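Local coordinates for topoisomerase I-like protein (Leishmania donovani, PDB 2B9S) that probably relaxes supercoiled DNA by transiently nicking one strand, and is trapped here on nicked DNA with vanadate, at residues M217-D220 / N225-Y228; D257-S262 / K374-G379. One frame throughout, in Å; residues are numbered along the deposited sequence.

Contact 1 of 2, residues M217-D220 / N225-Y228; sequences MWRD and NMKY. With nucleotides of chain A; nucleotides of chain C.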
loop_
_atom_site.group_PDB
_atom_site.type_symbol
_atom_site.label_atom_id
_atom_site.label_comp_id
_atom_site.label_asym_id
_atom_site.label_seq_id
_atom_site.Cartn_x
_atom_site.Cartn_y
_atom_site.Cartn_z
ATOM N N MET D 217 0.717 17.463 3.956
ATOM C CA MET D 217 -0.174 16.521 4.644
ATOM C C MET D 217 -1.577 17.102 4.652
ATOM O O MET D 217 -1.755 18.311 4.792
ATOM C CB MET D 217 0.311 16.273 6.085
ATOM C CG MET D 217 -0.525 15.303 6.948
ATOM S SD MET D 217 -2.012 15.991 7.766
ATOM C CE MET D 217 -1.294 17.038 9.027
ATOM N N TRP D 218 -2.575 16.243 4.465
ATOM C CA TRP D 218 -3.957 16.618 4.737
ATOM C C TRP D 218 -4.682 15.443 5.376
ATOM O O TRP D 218 -4.208 14.307 5.376
ATOM C CB TRP D 218 -4.685 17.140 3.502
ATOM C CG TRP D 218 -5.012 16.094 2.515
ATOM C CD1 TRP D 218 -6.164 15.361 2.451
ATOM C CD2 TRP D 218 -4.182 15.641 1.436
ATOM N NE1 TRP D 218 -6.101 14.472 1.410
ATOM C CE2 TRP D 218 -4.895 14.614 0.769
ATOM C CE3 TRP D 218 -2.898 15.997 0.972
ATOM C CZ2 TRP D 218 -4.380 13.940 -0.353
ATOM C CZ3 TRP D 218 -2.379 15.314 -0.150
ATOM C CH2 TRP D 218 -3.131 14.291 -0.791
ATOM N N ARG D 219 -5.825 15.732 5.959
ATOM C CA ARG D 219 -6.613 14.695 6.585
ATOM C C ARG D 219 -7.781 14.347 5.649
ATOM O O ARG D 219 -8.564 15.215 5.257
ATOM C CB ARG D 219 -7.055 15.183 7.960
ATOM C CG ARG D 219 -7.697 14.138 8.829
ATOM C CD ARG D 219 -7.864 14.659 10.246
ATOM N NE ARG D 219 -6.570 14.861 10.912
ATOM C CZ ARG D 219 -5.930 13.909 11.585
ATOM N NH1 ARG D 219 -6.462 12.682 11.669
ATOM N NH2 ARG D 219 -4.762 14.176 12.169
ATOM N N ASP D 220 -7.841 13.082 5.256
ATOM C CA ASP D 220 -8.827 12.594 4.283
ATOM C C ASP D 220 -10.238 12.476 4.897
ATOM O O ASP D 220 -10.378 12.046 6.029
ATOM C CB ASP D 220 -8.321 11.267 3.689
ATOM C CG ASP D 220 -9.432 10.364 3.202
ATOM O OD1 ASP D 220 -9.738 10.439 1.999
ATOM O OD2 ASP D 220 -9.963 9.558 4.019
ATOM N N ASN D 225 -8.073 9.707 7.671
ATOM C CA ASN D 225 -6.738 9.181 7.429
ATOM C C ASN D 225 -5.788 10.256 6.909
ATOM O O ASN D 225 -6.109 10.993 5.953
ATOM C CB ASN D 225 -6.806 8.037 6.405
ATOM C CG ASN D 225 -7.316 6.731 7.006
ATOM O OD1 ASN D 225 -7.254 6.526 8.217
ATOM N ND2 ASN D 225 -7.812 5.851 6.158
ATOM N N MET D 226 -4.614 10.326 7.519
ATOM C CA MET D 226 -3.591 11.281 7.111
ATOM C C MET D 226 -2.890 10.860 5.809
ATOM O O MET D 226 -2.415 9.726 5.689
ATOM C CB MET D 226 -2.593 11.501 8.244
ATOM C CG MET D 226 -3.249 12.069 9.520
ATOM S SD MET D 226 -2.182 12.072 10.995
ATOM C CE MET D 226 -1.307 13.593 10.677
ATOM N N LYS D 227 -2.871 11.786 4.840
ATOM C CA LYS D 227 -2.246 11.612 3.519
ATOM C C LYS D 227 -1.012 12.531 3.375
ATOM O O LYS D 227 -1.013 13.679 3.821
ATOM C CB LYS D 227 -3.254 11.941 2.405
ATOM C CG LYS D 227 -4.546 11.098 2.351
ATOM C CD LYS D 227 -4.245 9.633 2.015
ATOM C CE LYS D 227 -5.511 8.805 1.819
ATOM N NZ LYS D 227 -6.261 9.179 0.581
ATOM N N TYR D 228 0.034 12.027 2.739
ATOM C CA TYR D 228 1.296 12.760 2.659
ATOM C C TYR D 228 1.831 12.797 1.267
ATOM O O TYR D 228 1.783 11.799 0.547
ATOM C CB TYR D 228 2.378 12.104 3.499
ATOM C CG TYR D 228 2.034 11.954 4.938
ATOM C CD1 TYR D 228 2.318 12.969 5.842
ATOM C CD2 TYR D 228 1.459 10.763 5.419
ATOM C CE1 TYR D 228 2.016 12.835 7.146
ATOM C CE2 TYR D 228 1.140 10.641 6.739
ATOM C CZ TYR D 228 1.429 11.673 7.593
ATOM O OH TYR D 228 1.144 11.540 8.925
ATOM P P DA A 7 3.428 13.246 11.381
ATOM O OP1 DA A 7 4.428 14.254 11.801
ATOM O OP2 DA A 7 2.324 13.582 10.459
ATOM O "O5'" DA A 7 4.225 12.038 10.746
ATOM C "C5'" DA A 7 5.193 11.352 11.497
ATOM C "C4'" DA A 7 5.692 10.155 10.714
ATOM O "O4'" DA A 7 4.773 9.060 10.936
ATOM C "C3'" DA A 7 5.816 10.289 9.191
ATOM O "O3'" DA A 7 6.874 9.436 8.804
ATOM C "C2'" DA A 7 4.569 9.619 8.683
ATOM C "C1'" DA A 7 4.510 8.465 9.691
ATOM N N9 DA A 7 3.207 7.791 9.720
ATOM C C8 DA A 7 2.000 8.406 9.596
ATOM N N7 DA A 7 1.007 7.574 9.641
ATOM C C5 DA A 7 1.578 6.342 9.783
ATOM C C6 DA A 7 1.014 5.068 9.887
ATOM N N6 DA A 7 -0.311 4.857 9.842
ATOM N N1 DA A 7 1.861 4.033 10.018
ATOM C C2 DA A 7 3.177 4.276 10.079
ATOM N N3 DA A 7 3.816 5.441 9.973
ATOM C C4 DA A 7 2.948 6.446 9.831
ATOM P P DG A 6 -1.713 14.076 15.286
ATOM O OP1 DG A 6 -1.083 15.224 15.969
ATOM O OP2 DG A 6 -2.819 14.245 14.339
ATOM O "O5'" DG A 6 -0.535 13.245 14.578
ATOM C "C5'" DG A 6 0.631 12.810 15.283
ATOM C "C4'" DG A 6 1.418 11.846 14.413
ATOM O "O4'" DG A 6 0.850 10.516 14.433
ATOM C "C3'" DG A 6 1.494 12.206 12.938
ATOM O "O3'" DG A 6 2.836 12.687 12.759
ATOM C "C2'" DG A 6 1.242 10.882 12.191
ATOM C "C1'" DG A 6 1.306 9.821 13.286
ATOM N N9 DG A 6 0.406 8.670 13.130
ATOM C C8 DG A 6 -0.963 8.666 12.899
ATOM N N7 DG A 6 -1.464 7.444 12.813
ATOM C C5 DG A 6 -0.364 6.608 13.004
ATOM C C6 DG A 6 -0.254 5.213 13.040
ATOM O O6 DG A 6 -1.156 4.393 12.907
ATOM N N1 DG A 6 1.055 4.755 13.239
ATOM C C2 DG A 6 2.143 5.573 13.404
ATOM N N2 DG A 6 3.352 5.006 13.591
ATOM N N3 DG A 6 2.050 6.878 13.386
ATOM C C4 DG A 6 0.783 7.332 13.189
ATOM P P DA C 13 -8.134 6.339 -1.384
ATOM O OP1 DA C 13 -9.138 6.874 -2.320
ATOM O OP2 DA C 13 -7.822 7.071 -0.171
ATOM O "O5'" DA C 13 -8.550 4.844 -0.953
ATOM C "C5'" DA C 13 -8.735 3.805 -1.919
ATOM C "C4'" DA C 13 -8.114 2.532 -1.382
ATOM O "O4'" DA C 13 -6.679 2.526 -1.571
ATOM C "C3'" DA C 13 -8.322 2.294 0.110
ATOM O "O3'" DA C 13 -8.773 0.975 0.189
ATOM C "C2'" DA C 13 -6.937 2.575 0.758
ATOM C "C1'" DA C 13 -6.007 2.146 -0.373
ATOM N N9 DA C 13 -4.710 2.826 -0.371
ATOM C C8 DA C 13 -4.544 4.190 -0.432
ATOM N N7 DA C 13 -3.294 4.561 -0.402
ATOM C C5 DA C 13 -2.591 3.355 -0.359
ATOM C C6 DA C 13 -1.200 3.070 -0.310
ATOM N N6 DA C 13 -0.261 4.016 -0.357
ATOM N N1 DA C 13 -0.814 1.782 -0.236
ATOM C C2 DA C 13 -1.769 0.814 -0.223
ATOM N N3 DA C 13 -3.101 0.962 -0.255
ATOM C C4 DA C 13 -3.453 2.268 -0.321
#

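Contact 2 of 2, residues D257-S262 / K374-G379; sequences DDIRAS and KSFMDG. With nucleotides of chain C.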
loop_
_atom_site.group_PDB
_atom_site.type_symbol
_atom_site.label_atom_id
_atom_site.label_comp_id
_atom_site.label_asym_id
_atom_site.label_seq_id
_atom_site.Cartn_x
_atom_site.Cartn_y
_atom_site.Cartn_z
ATOM N N ASP D 257 18.080 -18.909 13.839
ATOM C CA ASP D 257 18.240 -20.161 14.584
ATOM C C ASP D 257 18.021 -20.012 16.103
ATOM O O ASP D 257 17.406 -20.867 16.740
ATOM C CB ASP D 257 19.636 -20.735 14.309
ATOM C CG ASP D 257 19.687 -21.598 13.056
ATOM O OD1 ASP D 257 18.974 -21.312 12.069
ATOM O OD2 ASP D 257 20.459 -22.581 13.061
ATOM N N ASP D 258 18.522 -18.918 16.661
ATOM C CA ASP D 258 18.430 -18.629 18.086
ATOM C C ASP D 258 17.010 -18.226 18.509
ATOM O O ASP D 258 16.650 -18.327 19.694
ATOM C CB ASP D 258 19.404 -17.501 18.449
ATOM C CG ASP D 258 20.802 -17.680 17.820
ATOM O OD1 ASP D 258 21.776 -17.793 18.602
ATOM O OD2 ASP D 258 20.938 -17.688 16.561
ATOM N N ILE D 259 16.227 -17.746 17.539
ATOM C CA ILE D 259 14.867 -17.256 17.765
ATOM C C ILE D 259 13.937 -18.461 17.815
ATOM O O ILE D 259 13.021 -18.502 18.643
ATOM C CB ILE D 259 14.433 -16.238 16.644
ATOM C CG1 ILE D 259 14.984 -14.844 16.943
ATOM C CG2 ILE D 259 12.917 -16.169 16.493
ATOM C CD1 ILE D 259 15.141 -13.966 15.740
ATOM N N ARG D 260 14.209 -19.422 16.920
ATOM C CA ARG D 260 13.467 -20.672 16.766
ATOM C C ARG D 260 13.654 -21.644 17.919
ATOM O O ARG D 260 12.734 -22.396 18.264
ATOM C CB ARG D 260 13.888 -21.366 15.478
ATOM C CG ARG D 260 13.567 -20.574 14.250
ATOM C CD ARG D 260 14.120 -21.217 13.011
ATOM N NE ARG D 260 13.666 -20.458 11.862
ATOM C CZ ARG D 260 14.065 -20.641 10.611
ATOM N NH1 ARG D 260 14.960 -21.575 10.307
ATOM N NH2 ARG D 260 13.566 -19.864 9.653
ATOM N N ALA D 261 14.858 -21.655 18.486
ATOM C CA ALA D 261 15.156 -22.461 19.650
ATOM C C ALA D 261 14.449 -21.830 20.837
ATOM O O ALA D 261 13.981 -22.531 21.735
ATOM C CB ALA D 261 16.669 -22.518 19.884
ATOM N N SER D 262 14.374 -20.502 20.833
ATOM C CA SER D 262 13.662 -19.746 21.870
ATOM C C SER D 262 12.141 -19.986 21.861
ATOM O O SER D 262 11.567 -20.307 22.907
ATOM C CB SER D 262 13.982 -18.255 21.759
ATOM O OG SER D 262 13.487 -17.524 22.866
ATOM N N LYS D 374 12.387 -7.452 19.928
ATOM C CA LYS D 374 13.475 -6.513 20.241
ATOM C C LYS D 374 14.524 -7.087 21.203
ATOM O O LYS D 374 15.630 -6.566 21.284
ATOM C CB LYS D 374 12.926 -5.226 20.866
ATOM C CG LYS D 374 11.961 -4.443 20.022
ATOM C CD LYS D 374 12.563 -4.004 18.692
ATOM C CE LYS D 374 11.529 -3.239 17.866
ATOM N NZ LYS D 374 10.351 -4.104 17.480
ATOM N N SER D 375 14.163 -8.141 21.940
ATOM C CA SER D 375 15.069 -8.799 22.882
ATOM C C SER D 375 16.141 -9.634 22.176
ATOM O O SER D 375 17.187 -9.917 22.765
ATOM C CB SER D 375 14.282 -9.666 23.879
ATOM O OG SER D 375 13.908 -10.916 23.310
ATOM N N PHE D 376 15.875 -10.014 20.923
ATOM C CA PHE D 376 16.811 -10.792 20.097
ATOM C C PHE D 376 17.740 -9.931 19.237
ATOM O O PHE D 376 18.863 -10.338 18.940
ATOM C CB PHE D 376 16.052 -11.726 19.150
ATOM C CG PHE D 376 15.218 -12.756 19.840
ATOM C CD1 PHE D 376 13.827 -12.652 19.839
ATOM C CD2 PHE D 376 15.812 -13.847 20.474
ATOM C CE1 PHE D 376 13.032 -13.613 20.454
ATOM C CE2 PHE D 376 15.021 -14.821 21.117
ATOM C CZ PHE D 376 13.624 -14.703 21.093
ATOM N N MET D 377 17.249 -8.764 18.815
ATOM C CA MET D 377 17.901 -7.928 17.813
ATOM C C MET D 377 17.232 -6.558 17.791
ATOM O O MET D 377 16.007 -6.450 17.871
ATOM C CB MET D 377 17.801 -8.617 16.450
ATOM C CG MET D 377 18.263 -7.814 15.247
ATOM S SD MET D 377 17.785 -8.663 13.722
ATOM C CE MET D 377 17.583 -7.258 12.631
ATOM N N ASP D 378 18.037 -5.504 17.707
ATOM C CA ASP D 378 17.529 -4.135 17.642
ATOM C C ASP D 378 16.787 -3.878 16.332
ATOM O O ASP D 378 17.237 -4.293 15.249
ATOM C CB ASP D 378 18.668 -3.121 17.818
ATOM C CG ASP D 378 19.362 -3.246 19.174
ATOM O OD1 ASP D 378 18.714 -3.710 20.150
ATOM O OD2 ASP D 378 20.559 -2.890 19.259
ATOM N N GLY D 379 15.644 -3.201 16.437
ATOM C CA GLY D 379 14.800 -2.935 15.278
ATOM C C GLY D 379 13.972 -4.112 14.771
ATOM O O GLY D 379 13.182 -3.934 13.855
ATOM P P DT C 18 8.122 -0.956 16.490
ATOM O OP1 DT C 18 9.183 -1.877 16.081
ATOM O OP2 DT C 18 7.210 -1.410 17.569
ATOM O "O5'" DT C 18 8.727 0.467 16.913
ATOM C "C5'" DT C 18 9.039 1.465 15.939
ATOM C "C4'" DT C 18 8.488 2.831 16.326
ATOM O "O4'" DT C 18 7.071 2.880 16.050
ATOM C "C3'" DT C 18 8.649 3.211 17.800
ATOM O "O3'" DT C 18 9.482 4.372 17.879
ATOM C "C2'" DT C 18 7.237 3.485 18.317
ATOM C "C1'" DT C 18 6.454 3.708 17.022
ATOM N N1 DT C 18 5.027 3.297 17.058
ATOM C C2 DT C 18 4.062 4.225 16.757
ATOM O O2 DT C 18 4.315 5.381 16.492
ATOM N N3 DT C 18 2.773 3.747 16.814
ATOM C C4 DT C 18 2.369 2.462 17.111
ATOM O O4 DT C 18 1.171 2.164 17.106
ATOM C C5 DT C 18 3.439 1.540 17.422
ATOM C C7 DT C 18 3.177 0.118 17.874
ATOM C C6 DT C 18 4.688 2.003 17.372
#

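Contact 1 of 2, residues M217-D220 / N225-Y228
Lys227 lays its CB over one face of the Trp218 indole, 3.7 Å from the centroid of the six-membered ring and 19° off its normal, a CH-pi contact displaced toward the rim; CG follows on toward NE1. The Trp218 ring reaches this place because CG sits between the backbone N and the carbonyl carbon (chi1 72°). On the other side of the sheet, Met226 CG lies over one face of the Arg219 guanidinium, and Met226 SD is 3.5 Å from Arg219 NH2. Near the plane of that group, at its edge, comes OP2 of DG6 of chain A, 2.9 Å from Arg219 NH2. The Tyr228 ring has C2' of DA7 of chain A over one face and OP2 of the same nucleotide in plane at its edge, where Tyr228 OH donates a hydrogen bond of 2.8 Å to that OP2. Met217 CG approaches the same ring obliquely, 3.5 Å from Tyr228 CE1. The two segments are the paired strands of an antiparallel beta hairpin, in the part of the chain that matches the DNA-binding fragment of eukaryotic topoisomerase I. Trp218 and Lys227 form its hydrogen-bonded pair, and the bond from Lys227 N to Trp218 O is nearly straight (178° at the hydrogen). Toward the turn, Asp220 N donates to Asn225 O from above the carbonyl plane. Past its contact with the indole the Lys227 chain runs on to NZ, which donates to OP2 of DA13 of chain C at 2.7 Å; Glu158 makes a salt bridge with the same amine, whereas the one to Asp220 OD1 is long, at 4.0 Å.

Contact 2 of 2, residues D257-S262 / K374-G379
Phe376 turns its ring onto the helix segment 257-262, where Ile259 and Ser262 receive it in different ways. With Phe376 CG anti to the carbonyl carbon (chi1 -62°), the ring lies against the helix with one face to Ile259. It is the CG1 branch that touches: Ile259 CG1 stands 3.7 Å from the ring centroid, 18° off the normal, in a CH-pi contact, and is closest to Phe376 CG, at 3.6 Å. Ile259 CG1 lies beside its own backbone N (chi1 -82°); CD1 comes near Phe376 CB, and the two side chains cross at an angle. One helical turn further on, Ser262 meets the far end: Ser262 OG lies in the ring plane at the edge, 3.3 Å from Phe376 CZ. On the face opposite Ile259, Ser375 OG lies toward the rim. In the fold, this joins the long helix 236-266 to the loop between helices 366-373 and 384-400, in the catalytic core. Met281 of helix 272-287 touches both Ile259 and Phe376, while His372 meets the phenyl ring edge-to-face. At the start of the loop, the Lys374 chain is bent at chi2 and chi4, and its NZ bonds OP1 of DT18 of chain C at 2.9 Å. The backbone oxygens of Asn370 and Leu380 also accept from this amine, which probably helps to hold it against the phosphate.

In the fold
Contact 1 comes wholly before contact 2 along the chain: after a short connection strand 226-229, an edge strand of the sheet within this chain, is followed by helix 236-266, which supplies the first half of contact 2. The centres lie 36 Å apart and the nearest atoms about 20 Å; the two do not meet. Contact 1 belongs to a four-stranded mixed sheet in the DNA-binding fragment; contact 2 is set among helices of the catalytic core, whose Arg290, Lys328, Arg386 and His429 line the vanadate pocket. Phosphates are met by residues 225-228 on chains A and C, and by Lys374, in the loop of contact 2 though not part of its packing, on chain C, consistent with a grip at separated points.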